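Local atomic coordinates of neurotoxin (Clostridium botulinum, PDB entry 3N7L), a protein that is the receptor-binding domain of a botulinum neurotoxin and probably binds gangliosides on neurons, directing the toxin to nerve cells. Residues S76-I81 with N225-T230. Sequence-based numbering, arbitrary orientation.
Sequences SFWIRI and NSLQYT
Trp78 meets Leu227 and Gln228 through its indole, and no other residue of 76-81, part of strand 72-82, makes a comparable contact with 225-230. The tightly packed side is that of the buried indole and Leu227. Leu227 CB comes up to the edge of the ring, close to its plane, 3.6 Å from Trp78 NE1, and the CD2 methyl packs 3.8 Å from Trp78 CD1, so that one leucine spans two neighbouring ring atoms. With its CG beside the backbone N (chi1 -82°), Trp78 carries the indole from the strand toward the end of helix 217-226. Phe144 packs against the ring, Arg206 makes a cation-pi contact with it, and Trp142 also touches it; Leu227 in turn touches Phe144 and Arg206. Leu227 is the first residue past that helix to leave helical geometry, and the turn here is tied by a backbone hydrogen bond from Gln228 N to Asn225 O.

The partly exposed Gln228 forms the side nearer solvent. Its chain, extended beyond CG, crosses the tryptophan at about a right angle; Gln228 CG approaches the ring obliquely, 3.7 Å from Trp78 CZ2, and the amide plane is tilted 54° from the ring.

The contact thus joins a strand of the jelly-roll-like N-terminal half to the linker entering the beta-trefoil C-terminal half. Since no hydrogen bond crosses between the segments, this contact between them rests on van der Waals packing around one indole, with carbon atoms of Leu227 and Gln228 supplying close approaches.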
loop_
_atom_site.group_PDB
_atom_site.type_symbol
_atom_site.label_atom_id
_atom_site.label_comp_id
_atom_site.label_asym_id
_atom_site.label_seq_id
_atom_site.Cartn_x
_atom_site.Cartn_y
_atom_site.Cartn_z
ATOM N N SER A 76 6.342 15.980 -3.822
ATOM C CA SER A 76 6.055 14.798 -3.014
ATOM C C SER A 76 4.555 14.601 -2.891
ATOM O O SER A 76 3.806 15.569 -2.834
ATOM C CB SER A 76 6.664 14.937 -1.612
ATOM O OG SER A 76 5.985 15.928 -0.851
ATOM N N PHE A 77 4.118 13.348 -2.850
ATOM C CA PHE A 77 2.695 13.067 -2.727
ATOM C C PHE A 77 2.391 11.587 -2.580
ATOM O O PHE A 77 3.192 10.735 -2.965
ATOM C CB PHE A 77 1.941 13.615 -3.948
ATOM C CG PHE A 77 2.385 13.018 -5.262
ATOM C CD1 PHE A 77 1.754 11.886 -5.781
ATOM C CD2 PHE A 77 3.429 13.596 -5.989
ATOM C CE1 PHE A 77 2.156 11.344 -7.005
ATOM C CE2 PHE A 77 3.839 13.058 -7.215
ATOM C CZ PHE A 77 3.201 11.933 -7.724
ATOM N N TRP A 78 1.233 11.296 -1.993
ATOM C CA TRP A 78 0.785 9.921 -1.839
ATOM C C TRP A 78 -0.124 9.667 -3.020
ATOM O O TRP A 78 -0.916 10.530 -3.400
ATOM C CB TRP A 78 -0.003 9.728 -0.540
ATOM C CG TRP A 78 0.873 9.527 0.650
ATOM C CD1 TRP A 78 1.317 10.487 1.520
ATOM C CD2 TRP A 78 1.433 8.290 1.095
ATOM N NE1 TRP A 78 2.118 9.920 2.480
ATOM C CE2 TRP A 78 2.208 8.571 2.246
ATOM C CE3 TRP A 78 1.356 6.967 0.636
ATOM C CZ2 TRP A 78 2.901 7.576 2.949
ATOM C CZ3 TRP A 78 2.047 5.973 1.332
ATOM C CH2 TRP A 78 2.810 6.285 2.478
ATOM N N ILE A 79 -0.005 8.492 -3.614
ATOM C CA ILE A 79 -0.842 8.166 -4.748
ATOM C C ILE A 79 -1.198 6.691 -4.759
ATOM O O ILE A 79 -0.456 5.845 -4.247
ATOM C CB ILE A 79 -0.134 8.519 -6.078
ATOM C CG1 ILE A 79 -0.994 8.069 -7.268
ATOM C CG2 ILE A 79 1.242 7.849 -6.137
ATOM C CD1 ILE A 79 -0.489 8.569 -8.612
ATOM N N ARG A 80 -2.357 6.398 -5.330
ATOM C CA ARG A 80 -2.810 5.032 -5.471
ATOM C C ARG A 80 -3.479 4.912 -6.835
ATOM O O ARG A 80 -4.277 5.768 -7.217
ATOM C CB ARG A 80 -3.810 4.660 -4.382
ATOM C CG ARG A 80 -4.174 3.193 -4.449
ATOM C CD ARG A 80 -5.362 2.841 -3.595
ATOM N NE ARG A 80 -5.703 1.443 -3.825
ATOM C CZ ARG A 80 -6.865 0.889 -3.506
ATOM N NH1 ARG A 80 -7.069 -0.397 -3.763
ATOM N NH2 ARG A 80 -7.818 1.618 -2.939
ATOM N N ILE A 81 -3.135 3.861 -7.573
ATOM C CA ILE A 81 -3.709 3.630 -8.894
ATOM C C ILE A 81 -4.366 2.257 -8.835
ATOM O O ILE A 81 -3.704 1.263 -8.530
ATOM C CB ILE A 81 -2.605 3.629 -9.980
ATOM C CG1 ILE A 81 -1.866 4.976 -9.968
ATOM C CG2 ILE A 81 -3.216 3.388 -11.359
ATOM C CD1 ILE A 81 -0.670 5.033 -10.882
ATOM N N ASN A 225 7.387 9.484 6.926
ATOM C CA ASN A 225 6.849 9.009 8.189
ATOM C C ASN A 225 5.846 9.945 8.864
ATOM O O ASN A 225 4.849 9.489 9.420
ATOM C CB ASN A 225 8.005 8.692 9.134
ATOM C CG ASN A 225 8.811 7.490 8.676
ATOM O OD1 ASN A 225 10.025 7.418 8.888
ATOM N ND2 ASN A 225 8.132 6.527 8.050
ATOM N N SER A 226 6.093 11.248 8.799
ATOM C CA SER A 226 5.205 12.221 9.434
ATOM C C SER A 226 3.797 12.259 8.840
ATOM O O SER A 226 2.865 12.760 9.473
ATOM C CB SER A 226 5.815 13.625 9.356
ATOM O OG SER A 226 5.730 14.148 8.039
ATOM N N LEU A 227 3.645 11.748 7.622
ATOM C CA LEU A 227 2.339 11.733 6.962
ATOM C C LEU A 227 1.581 10.433 7.235
ATOM O O LEU A 227 0.530 10.179 6.652
ATOM C CB LEU A 227 2.513 11.923 5.446
ATOM C CG LEU A 227 2.609 13.354 4.893
ATOM C CD1 LEU A 227 3.565 14.180 5.739
ATOM C CD2 LEU A 227 3.077 13.308 3.438
ATOM N N GLN A 228 2.111 9.614 8.132
ATOM C CA GLN A 228 1.474 8.344 8.453
ATOM C C GLN A 228 1.189 8.176 9.933
ATOM O O GLN A 228 1.804 8.835 10.772
ATOM C CB GLN A 228 2.376 7.183 8.032
ATOM C CG GLN A 228 2.520 6.975 6.549
ATOM C CD GLN A 228 3.501 5.866 6.235
ATOM O OE1 GLN A 228 4.717 6.068 6.270
ATOM N NE2 GLN A 228 2.980 4.679 5.944
ATOM N N TYR A 229 0.236 7.298 10.236
ATOM C CA TYR A 229 -0.082 6.945 11.612
ATOM C C TYR A 229 0.535 5.559 11.666
ATOM O O TYR A 229 -0.118 4.563 11.364
ATOM C CB TYR A 229 -1.590 6.871 11.841
ATOM C CG TYR A 229 -2.261 8.220 11.899
ATOM C CD1 TYR A 229 -2.828 8.786 10.759
ATOM C CD2 TYR A 229 -2.327 8.936 13.096
ATOM C CE1 TYR A 229 -3.447 10.031 10.806
ATOM C CE2 TYR A 229 -2.945 10.188 13.157
ATOM C CZ TYR A 229 -3.504 10.728 12.005
ATOM O OH TYR A 229 -4.133 11.957 12.048
ATOM N N THR A 230 1.810 5.510 12.027
ATOM C CA THR A 230 2.549 4.257 12.051
ATOM C C THR A 230 2.041 3.127 12.941
ATOM O O THR A 230 2.480 1.991 12.774
ATOM C CB THR A 230 4.034 4.508 12.360
ATOM O OG1 THR A 230 4.165 5.084 13.665
ATOM C CG2 THR A 230 4.628 5.463 11.331
#